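Local coordinates for protein integral membrane indolylacetylinositol arabinosyltransferase EmbC (Mycolicibacterium smegmatis, PDB 7BVE) that probably transfers arabinose units to growing arabinan chains of the mycobacterial cell wall, as a multi-spanning membrane glycosyltransferase of the Emb family, at residues I103-L116 with I119-V133. Residues are numbered along the deposited sequence; the frame is centred on the assembly and turned at random.
Sequences IDRGLLIERINNDL and IVRNTPVVSAPLEQV
Two consecutive beta hairpins share their middle strand, 115-120, in a four-stranded antiparallel sheet of the concanavalin-like domain of EmbC, and the contact between 103-116 and 119-133 illustrates how such a meander is tied at both ends. At one end, the type I' turn from Val120 to Thr123 packs against the lead-in to strand 107-112. Arg121 N donates to Gly106 O (3.3 Å) in a fairly straight bond, 161° at the hydrogen. The Arg121 side chain, folded by bends at chi2 and chi3 (64° and 60°), curls back over residues 104-105: NH1 makes a weak bond to Asp104 O, and Arg105 O lies over one face of the guanidinium, offset toward its rim. NH2 hydrogen-bonds Arg180 O, outside the two segments, so this charged group also ties the turn to the chain beyond the meander. Within the turn, Val120 O accepts from both the backbone N and OG1 of Thr123.

Apolar contacts accompany the pairing. Leu107 and Val120 run alongside each other, CG to CG2 4.0 Å, on the face where both meet Phe143 of strand 140-145. On the face bearing Ile119, Ile103 CD1 reaches in from the preceding loop to Ile119 CG2 at 3.6 Å.

At the far end, Leu116 N bonds Ala128 O (3.1 Å), and the chain then enters the short helix 130-133 through its N-cap residue, Pro129. Leu130 N donates to Asn114 O (3.3 Å), while Leu130 CD2 meets Arg111 CD at 3.7 Å, the two side chains nearly perpendicular.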
ATOM      1  N   ILE A 103      20.258  31.353  -8.267  1.00 16.22           N
ATOM      2  CA  ILE A 103      19.850  32.517  -7.498  1.00 16.22           C
ATOM      3  C   ILE A 103      19.345  32.143  -6.109  1.00 16.22           C
ATOM      4  O   ILE A 103      19.580  32.900  -5.155  1.00 16.22           O
ATOM      5  CB  ILE A 103      18.803  33.326  -8.300  1.00 16.22           C
ATOM      6  CG1 ILE A 103      18.495  34.659  -7.625  1.00 16.22           C
ATOM      7  CG2 ILE A 103      17.551  32.501  -8.604  1.00 16.22           C
ATOM      8  CD1 ILE A 103      19.676  35.570  -7.544  1.00 16.22           C
ATOM      9  N   ASP A 104      18.744  30.965  -5.945  1.00 15.07           N
ATOM     10  CA  ASP A 104      18.159  30.568  -4.674  1.00 15.07           C
ATOM     11  C   ASP A 104      18.990  29.538  -3.930  1.00 15.07           C
ATOM     12  O   ASP A 104      18.467  28.864  -3.039  1.00 15.07           O
ATOM     13  CB  ASP A 104      16.740  30.042  -4.883  1.00 15.07           C
ATOM     14  CG  ASP A 104      16.675  28.958  -5.919  1.00 15.07           C
ATOM     15  OD1 ASP A 104      17.674  28.759  -6.628  1.00 15.07           O
ATOM     16  OD2 ASP A 104      15.630  28.283  -6.015  1.00 15.07           O
ATOM     17  N   ARG A 105      20.268  29.383  -4.278  1.00 15.07           N
ATOM     18  CA  ARG A 105      21.157  28.480  -3.554  1.00 15.07           C
ATOM     19  C   ARG A 105      22.521  29.059  -3.238  1.00 15.07           C
ATOM     20  O   ARG A 105      23.176  28.549  -2.336  1.00 15.07           O
ATOM     21  CB  ARG A 105      21.359  27.167  -4.317  1.00 15.07           C
ATOM     22  CG  ARG A 105      20.117  26.316  -4.404  1.00 15.07           C
ATOM     23  CD  ARG A 105      20.349  25.010  -5.093  1.00 15.07           C
ATOM     24  NE  ARG A 105      19.085  24.320  -5.305  1.00 15.07           N
ATOM     25  CZ  ARG A 105      18.967  23.157  -5.931  1.00 15.07           C
ATOM     26  NH1 ARG A 105      20.042  22.542  -6.396  1.00 15.07           N
ATOM     27  NH2 ARG A 105      17.774  22.606  -6.087  1.00 15.07           N
ATOM     28  N   GLY A 106      22.970  30.089  -3.925  1.00 15.07           N
ATOM     29  CA  GLY A 106      24.320  30.566  -3.719  1.00 15.07           C
ATOM     30  C   GLY A 106      24.437  32.053  -3.488  1.00 15.07           C
ATOM     31  O   GLY A 106      23.495  32.693  -3.027  1.00 15.07           O
ATOM     32  N   LEU A 107      25.594  32.611  -3.806  1.00 15.07           N
ATOM     33  CA  LEU A 107      25.898  34.008  -3.553  1.00 15.07           C
ATOM     34  C   LEU A 107      26.193  34.722  -4.859  1.00 15.07           C
ATOM     35  O   LEU A 107      26.754  34.132  -5.783  1.00 15.07           O
ATOM     36  CB  LEU A 107      27.100  34.123  -2.627  1.00 15.07           C
ATOM     37  CG  LEU A 107      27.535  35.423  -1.961  1.00 15.07           C
ATOM     38  CD1 LEU A 107      28.167  34.969  -0.726  1.00 15.07           C
ATOM     39  CD2 LEU A 107      28.552  36.193  -2.749  1.00 15.07           C
ATOM     40  N   LEU A 108      25.836  36.002  -4.920  1.00 15.07           N
ATOM     41  CA  LEU A 108      26.064  36.834  -6.091  1.00 15.07           C
ATOM     42  C   LEU A 108      26.287  38.270  -5.655  1.00 15.07           C
ATOM     43  O   LEU A 108      25.609  38.764  -4.755  1.00 15.07           O
ATOM     44  CB  LEU A 108      24.883  36.775  -7.065  1.00 15.07           C
ATOM     45  CG  LEU A 108      24.601  35.515  -7.880  1.00 15.07           C
ATOM     46  CD1 LEU A 108      23.259  35.613  -8.525  1.00 15.07           C
ATOM     47  CD2 LEU A 108      25.643  35.358  -8.941  1.00 15.07           C
ATOM     48  N   ILE A 109      27.244  38.936  -6.289  1.00 15.07           N
ATOM     49  CA  ILE A 109      27.460  40.367  -6.111  1.00 15.07           C
ATOM     50  C   ILE A 109      27.172  40.961  -7.490  1.00 15.07           C
ATOM     51  O   ILE A 109      27.870  41.853  -7.982  1.00 15.07           O
ATOM     52  CB  ILE A 109      28.865  40.678  -5.558  1.00 15.07           C
ATOM     53  CG1 ILE A 109      29.110  39.838  -4.313  1.00 15.07           C
ATOM     54  CG2 ILE A 109      28.974  42.103  -5.042  1.00 15.07           C
ATOM     55  CD1 ILE A 109      30.502  39.927  -3.779  1.00 15.07           C
ATOM     56  N   GLU A 110      26.174  40.378  -8.152  1.00 31.43           N
ATOM     57  CA  GLU A 110      25.671  40.777  -9.461  1.00 31.43           C
ATOM     58  C   GLU A 110      25.248  42.239  -9.466  1.00 31.43           C
ATOM     59  O   GLU A 110      24.838  42.770  -8.433  1.00 31.43           O
ATOM     60  CB  GLU A 110      24.494  39.867  -9.839  1.00 31.43           C
ATOM     61  CG  GLU A 110      23.968  39.998 -11.261  1.00 31.43           C
ATOM     62  CD  GLU A 110      22.830  39.040 -11.556  1.00 31.43           C
ATOM     63  OE1 GLU A 110      22.427  38.296 -10.638  1.00 31.43           O
ATOM     64  OE2 GLU A 110      22.339  39.028 -12.705  1.00 31.43           O
ATOM     65  N   ARG A 111      25.358  42.904 -10.608  1.00 39.13           N
ATOM     66  CA  ARG A 111      24.902  44.276 -10.761  1.00 39.13           C
ATOM     67  C   ARG A 111      23.525  44.276 -11.406  1.00 39.13           C
ATOM     68  O   ARG A 111      23.402  44.083 -12.618  1.00 39.13           O
ATOM     69  CB  ARG A 111      25.878  45.088 -11.600  1.00 39.13           C
ATOM     70  CG  ARG A 111      25.453  46.518 -11.778  1.00 39.13           C
ATOM     71  CD  ARG A 111      26.423  47.245 -12.660  1.00 39.13           C
ATOM     72  NE  ARG A 111      26.522  46.615 -13.969  1.00 39.13           N
ATOM     73  CZ  ARG A 111      25.687  46.834 -14.976  1.00 39.13           C
ATOM     74  NH1 ARG A 111      24.678  47.680 -14.835  1.00 39.13           N
ATOM     75  NH2 ARG A 111      25.865  46.206 -16.129  1.00 39.13           N
ATOM     76  N   ILE A 112      22.490  44.482 -10.594  1.00 49.29           N
ATOM     77  CA  ILE A 112      21.206  44.875 -11.147  1.00 49.29           C
ATOM     78  C   ILE A 112      21.337  46.310 -11.655  1.00 49.29           C
ATOM     79  O   ILE A 112      22.141  47.092 -11.139  1.00 49.29           O
ATOM     80  CB  ILE A 112      20.105  44.734 -10.082  1.00 49.29           C
ATOM     81  CG1 ILE A 112      20.259  43.406  -9.340  1.00 49.29           C
ATOM     82  CG2 ILE A 112      18.714  44.714 -10.702  1.00 49.29           C
ATOM     83  CD1 ILE A 112      20.087  42.171 -10.201  1.00 49.29           C
ATOM     84  N   ASN A 113      20.486  46.671 -12.628  1.00 54.82           N
ATOM     85  CA  ASN A 113      20.663  47.717 -13.641  1.00 54.82           C
ATOM     86  C   ASN A 113      21.431  48.980 -13.244  1.00 54.82           C
ATOM     87  O   ASN A 113      22.256  49.470 -14.022  1.00 54.82           O
ATOM     88  CB  ASN A 113      19.283  48.111 -14.176  1.00 54.82           C
ATOM     89  CG  ASN A 113      18.309  48.488 -13.072  1.00 54.82           C
ATOM     90  OD1 ASN A 113      18.669  48.550 -11.897  1.00 54.82           O
ATOM     91  ND2 ASN A 113      17.063  48.731 -13.450  1.00 54.82           N
ATOM     92  N   ASN A 114      21.182  49.508 -12.047  1.00 55.37           N
ATOM     93  CA  ASN A 114      21.957  50.635 -11.547  1.00 55.37           C
ATOM     94  C   ASN A 114      22.447  50.471 -10.113  1.00 55.37           C
ATOM     95  O   ASN A 114      23.115  51.380  -9.608  1.00 55.37           O
ATOM     96  CB  ASN A 114      21.139  51.930 -11.651  1.00 55.37           C
ATOM     97  CG  ASN A 114      20.990  52.409 -13.079  1.00 55.37           C
ATOM     98  OD1 ASN A 114      21.946  52.389 -13.853  1.00 55.37           O
ATOM     99  ND2 ASN A 114      19.787  52.838 -13.438  1.00 55.37           N
ATOM    100  N   ASP A 115      22.154  49.358  -9.447  1.00 50.51           N
ATOM    101  CA  ASP A 115      22.552  49.144  -8.062  1.00 50.51           C
ATOM    102  C   ASP A 115      23.420  47.900  -7.932  1.00 50.51           C
ATOM    103  O   ASP A 115      23.082  46.838  -8.459  1.00 50.51           O
ATOM    104  CB  ASP A 115      21.330  48.994  -7.154  1.00 50.51           C
ATOM    105  CG  ASP A 115      20.572  50.288  -6.971  1.00 50.51           C
ATOM    106  OD1 ASP A 115      21.187  51.368  -7.078  1.00 50.51           O
ATOM    107  OD2 ASP A 115      19.354  50.224  -6.703  1.00 50.51           O
ATOM    108  N   LEU A 116      24.520  48.027  -7.200  1.00 31.04           N
ATOM    109  CA  LEU A 116      25.387  46.898  -6.893  1.00 31.04           C
ATOM    110  C   LEU A 116      24.844  46.228  -5.639  1.00 31.04           C
ATOM    111  O   LEU A 116      24.908  46.799  -4.548  1.00 31.04           O
ATOM    112  CB  LEU A 116      26.830  47.353  -6.707  1.00 31.04           C
ATOM    113  CG  LEU A 116      27.857  46.246  -6.487  1.00 31.04           C
ATOM    114  CD1 LEU A 116      27.880  45.325  -7.678  1.00 31.04           C
ATOM    115  CD2 LEU A 116      29.225  46.840  -6.262  1.00 31.04           C
ATOM    116  N   ILE A 119      23.012  39.138  -3.641  1.00 15.07           N
ATOM    117  CA  ILE A 119      21.860  38.266  -3.270  1.00 15.07           C
ATOM    118  C   ILE A 119      22.414  36.989  -2.633  1.00 15.07           C
ATOM    119  O   ILE A 119      23.140  36.247  -3.322  1.00 15.07           O
ATOM    120  CB  ILE A 119      20.987  37.956  -4.503  1.00 15.07           C
ATOM    121  CG1 ILE A 119      20.297  39.211  -5.046  1.00 15.07           C
ATOM    122  CG2 ILE A 119      19.988  36.850  -4.192  1.00 15.07           C
ATOM    123  CD1 ILE A 119      19.644  39.018  -6.394  1.00 15.07           C
ATOM    124  N   VAL A 120      22.076  36.761  -1.361  1.00 15.07           N
ATOM    125  CA  VAL A 120      22.538  35.543  -0.635  1.00 15.07           C
ATOM    126  C   VAL A 120      21.299  34.709  -0.299  1.00 15.07           C
ATOM    127  O   VAL A 120      20.398  35.239   0.382  1.00 15.07           O
ATOM    128  CB  VAL A 120      23.329  35.912   0.635  1.00 15.07           C
ATOM    129  CG1 VAL A 120      23.711  34.679   1.440  1.00 15.07           C
ATOM    130  CG2 VAL A 120      24.560  36.743   0.311  1.00 15.07           C
ATOM    131  N   ARG A 121      21.281  33.451  -0.746  1.00 15.07           N
ATOM    132  CA  ARG A 121      20.136  32.538  -0.494  1.00 15.07           C
ATOM    133  C   ARG A 121      18.818  33.234  -0.858  1.00 15.07           C
ATOM    134  O   ARG A 121      17.929  33.283   0.018  1.00 15.07           O
ATOM    135  CB  ARG A 121      20.128  32.084   0.969  1.00 15.07           C
ATOM    136  CG  ARG A 121      19.059  31.051   1.294  1.00 15.07           C
ATOM    137  CD  ARG A 121      19.272  29.751   0.541  1.00 15.07           C
ATOM    138  NE  ARG A 121      20.558  29.143   0.850  1.00 15.07           N
ATOM    139  CZ  ARG A 121      20.992  27.998   0.335  1.00 15.07           C
ATOM    140  NH1 ARG A 121      20.237  27.329  -0.520  1.00 15.07           N
ATOM    141  NH2 ARG A 121      22.177  27.526   0.677  1.00 15.07           N
ATOM    142  N   ASN A 122      18.719  33.784  -2.077  1.00 20.04           N
ATOM    143  CA  ASN A 122      17.456  34.429  -2.551  1.00 20.04           C
ATOM    144  C   ASN A 122      16.984  35.638  -1.748  1.00 20.04           C
ATOM    145  O   ASN A 122      15.855  36.039  -1.953  1.00 20.04           O
ATOM    146  CB  ASN A 122      16.283  33.469  -2.734  1.00 20.04           C
ATOM    147  CG  ASN A 122      15.687  33.581  -4.111  1.00 20.04           C
ATOM    148  OD1 ASN A 122      15.871  34.585  -4.787  1.00 20.04           O
ATOM    149  ND2 ASN A 122      15.013  32.537  -4.544  1.00 20.04           N
ATOM    150  N   THR A 123      17.777  36.206  -0.861  1.00 22.67           N
ATOM    151  CA  THR A 123      17.248  37.347  -0.106  1.00 22.67           C
ATOM    152  C   THR A 123      18.273  38.456  -0.129  1.00 22.67           C
ATOM    153  O   THR A 123      19.278  38.214   0.405  1.00 22.67           O
ATOM    154  CB  THR A 123      17.154  36.939   1.361  1.00 22.67           C
ATOM    155  OG1 THR A 123      18.458  36.795   1.910  1.00 22.67           O
ATOM    156  CG2 THR A 123      16.405  35.649   1.591  1.00 22.67           C
ATOM    157  N   PRO A 124      18.018  39.723  -0.473  1.00 21.60           N
ATOM    158  CA  PRO A 124      19.094  40.693  -0.527  1.00 21.60           C
ATOM    159  C   PRO A 124      19.692  40.999   0.843  1.00 21.60           C
ATOM    160  O   PRO A 124      19.018  40.913   1.777  1.00 21.60           O
ATOM    161  CB  PRO A 124      18.442  41.941  -1.102  1.00 21.60           C
ATOM    162  CG  PRO A 124      17.189  41.409  -1.715  1.00 21.60           C
ATOM    163  CD  PRO A 124      16.741  40.313  -0.780  1.00 21.60           C
ATOM    164  N   VAL A 125      20.964  41.359   0.892  1.00 19.19           N
ATOM    165  CA  VAL A 125      21.622  41.684   2.178  1.00 19.19           C
ATOM    166  C   VAL A 125      21.904  43.189   2.229  1.00 19.19           C
ATOM    167  O   VAL A 125      21.354  43.830   3.041  1.00 19.19           O
ATOM    168  CB  VAL A 125      22.852  40.788   2.386  1.00 19.19           C
ATOM    169  CG1 VAL A 125      23.663  41.168   3.594  1.00 19.19           C
ATOM    170  CG2 VAL A 125      22.449  39.340   2.484  1.00 19.19           C
ATOM    171  N   VAL A 126      22.613  43.757   1.289  1.00 20.97           N
ATOM    172  CA  VAL A 126      22.981  45.167   1.281  1.00 20.97           C
ATOM    173  C   VAL A 126      22.998  45.632  -0.170  1.00 20.97           C
ATOM    174  O   VAL A 126      23.170  44.838  -1.093  1.00 20.97           O
ATOM    175  CB  VAL A 126      24.340  45.385   1.995  1.00 20.97           C
ATOM    176  CG1 VAL A 126      25.497  44.886   1.158  1.00 20.97           C
ATOM    177  CG2 VAL A 126      24.529  46.824   2.431  1.00 20.97           C
ATOM    178  N   SER A 127      22.756  46.925  -0.377  1.00 27.04           N
ATOM    179  CA  SER A 127      22.709  47.487  -1.722  1.00 27.04           C
ATOM    180  C   SER A 127      23.142  48.941  -1.660  1.00 27.04           C
ATOM    181  O   SER A 127      23.051  49.586  -0.616  1.00 27.04           O
ATOM    182  CB  SER A 127      21.311  47.377  -2.328  1.00 27.04           C
ATOM    183  OG  SER A 127      20.909  46.026  -2.450  1.00 27.04           O
ATOM    184  N   ALA A 128      23.601  49.454  -2.802  1.00 39.15           N
ATOM    185  CA  ALA A 128      24.043  50.841  -2.910  1.00 39.15           C
ATOM    186  C   ALA A 128      24.032  51.306  -4.361  1.00 39.15           C
ATOM    187  O   ALA A 128      24.267  50.500  -5.268  1.00 39.15           O
ATOM    188  CB  ALA A 128      25.445  51.010  -2.329  1.00 39.15           C
ATOM    189  N   PRO A 129      23.752  52.586  -4.620  1.00 54.01           N
ATOM    190  CA  PRO A 129      23.827  53.097  -5.993  1.00 54.01           C
ATOM    191  C   PRO A 129      25.255  53.104  -6.516  1.00 54.01           C
ATOM    192  O   PRO A 129      26.213  53.316  -5.770  1.00 54.01           O
ATOM    193  CB  PRO A 129      23.270  54.519  -5.873  1.00 54.01           C
ATOM    194  CG  PRO A 129      22.416  54.482  -4.664  1.00 54.01           C
ATOM    195  CD  PRO A 129      23.107  53.554  -3.718  1.00 54.01           C
ATOM    196  N   LEU A 130      25.382  52.885  -7.824  1.00 54.03           N
ATOM    197  CA  LEU A 130      26.673  52.530  -8.404  1.00 54.03           C
ATOM    198  C   LEU A 130      27.583  53.743  -8.544  1.00 54.03           C
ATOM    199  O   LEU A 130      28.801  53.641  -8.357  1.00 54.03           O
ATOM    200  CB  LEU A 130      26.456  51.851  -9.750  1.00 54.03           C
ATOM    201  CG  LEU A 130      27.679  51.282 -10.456  1.00 54.03           C
ATOM    202  CD1 LEU A 130      28.328  50.191  -9.631  1.00 54.03           C
ATOM    203  CD2 LEU A 130      27.224  50.736 -11.768  1.00 54.03           C
ATOM    204  N   GLU A 131      27.015  54.909  -8.861  1.00 59.28           N
ATOM    205  CA  GLU A 131      27.810  56.133  -8.861  1.00 59.28           C
ATOM    206  C   GLU A 131      28.184  56.561  -7.448  1.00 59.28           C
ATOM    207  O   GLU A 131      29.104  57.367  -7.275  1.00 59.28           O
ATOM    208  CB  GLU A 131      27.056  57.261  -9.571  1.00 59.28           C
ATOM    209  CG  GLU A 131      25.843  57.792  -8.821  1.00 59.28           C
ATOM    210  CD  GLU A 131      24.569  57.024  -9.122  1.00 59.28           C
ATOM    211  OE1 GLU A 131      24.646  55.931  -9.720  1.00 59.28           O
ATOM    212  OE2 GLU A 131      23.484  57.513  -8.747  1.00 59.28           O
ATOM    213  N   GLN A 132      27.487  56.043  -6.439  1.00 58.07           N
ATOM    214  CA  GLN A 132      27.867  56.276  -5.057  1.00 58.07           C
ATOM    215  C   GLN A 132      28.919  55.268  -4.600  1.00 58.07           C
ATOM    216  O   GLN A 132      29.719  55.575  -3.709  1.00 58.07           O
ATOM    217  CB  GLN A 132      26.613  56.229  -4.183  1.00 58.07           C
ATOM    218  CG  GLN A 132      26.783  56.690  -2.752  1.00 58.07           C
ATOM    219  CD  GLN A 132      25.463  56.725  -2.006  1.00 58.07           C
ATOM    220  OE1 GLN A 132      24.418  56.386  -2.558  1.00 58.07           O
ATOM    221  NE2 GLN A 132      25.505  57.135  -0.746  1.00 58.07           N
ATOM    222  N   VAL A 133      28.949  54.080  -5.211  1.00 52.50           N
ATOM    223  CA  VAL A 133      30.023  53.121  -4.960  1.00 52.50           C
ATOM    224  C   VAL A 133      31.320  53.584  -5.613  1.00 52.50           C
ATOM    225  O   VAL A 133      32.396  53.511  -5.009  1.00 52.50           O
ATOM    226  CB  VAL A 133      29.605  51.718  -5.439  1.00 52.50           C
ATOM    227  CG1 VAL A 133      30.763  50.744  -5.370  1.00 52.50           C
ATOM    228  CG2 VAL A 133      28.471  51.195  -4.596  1.00 52.50           C
TER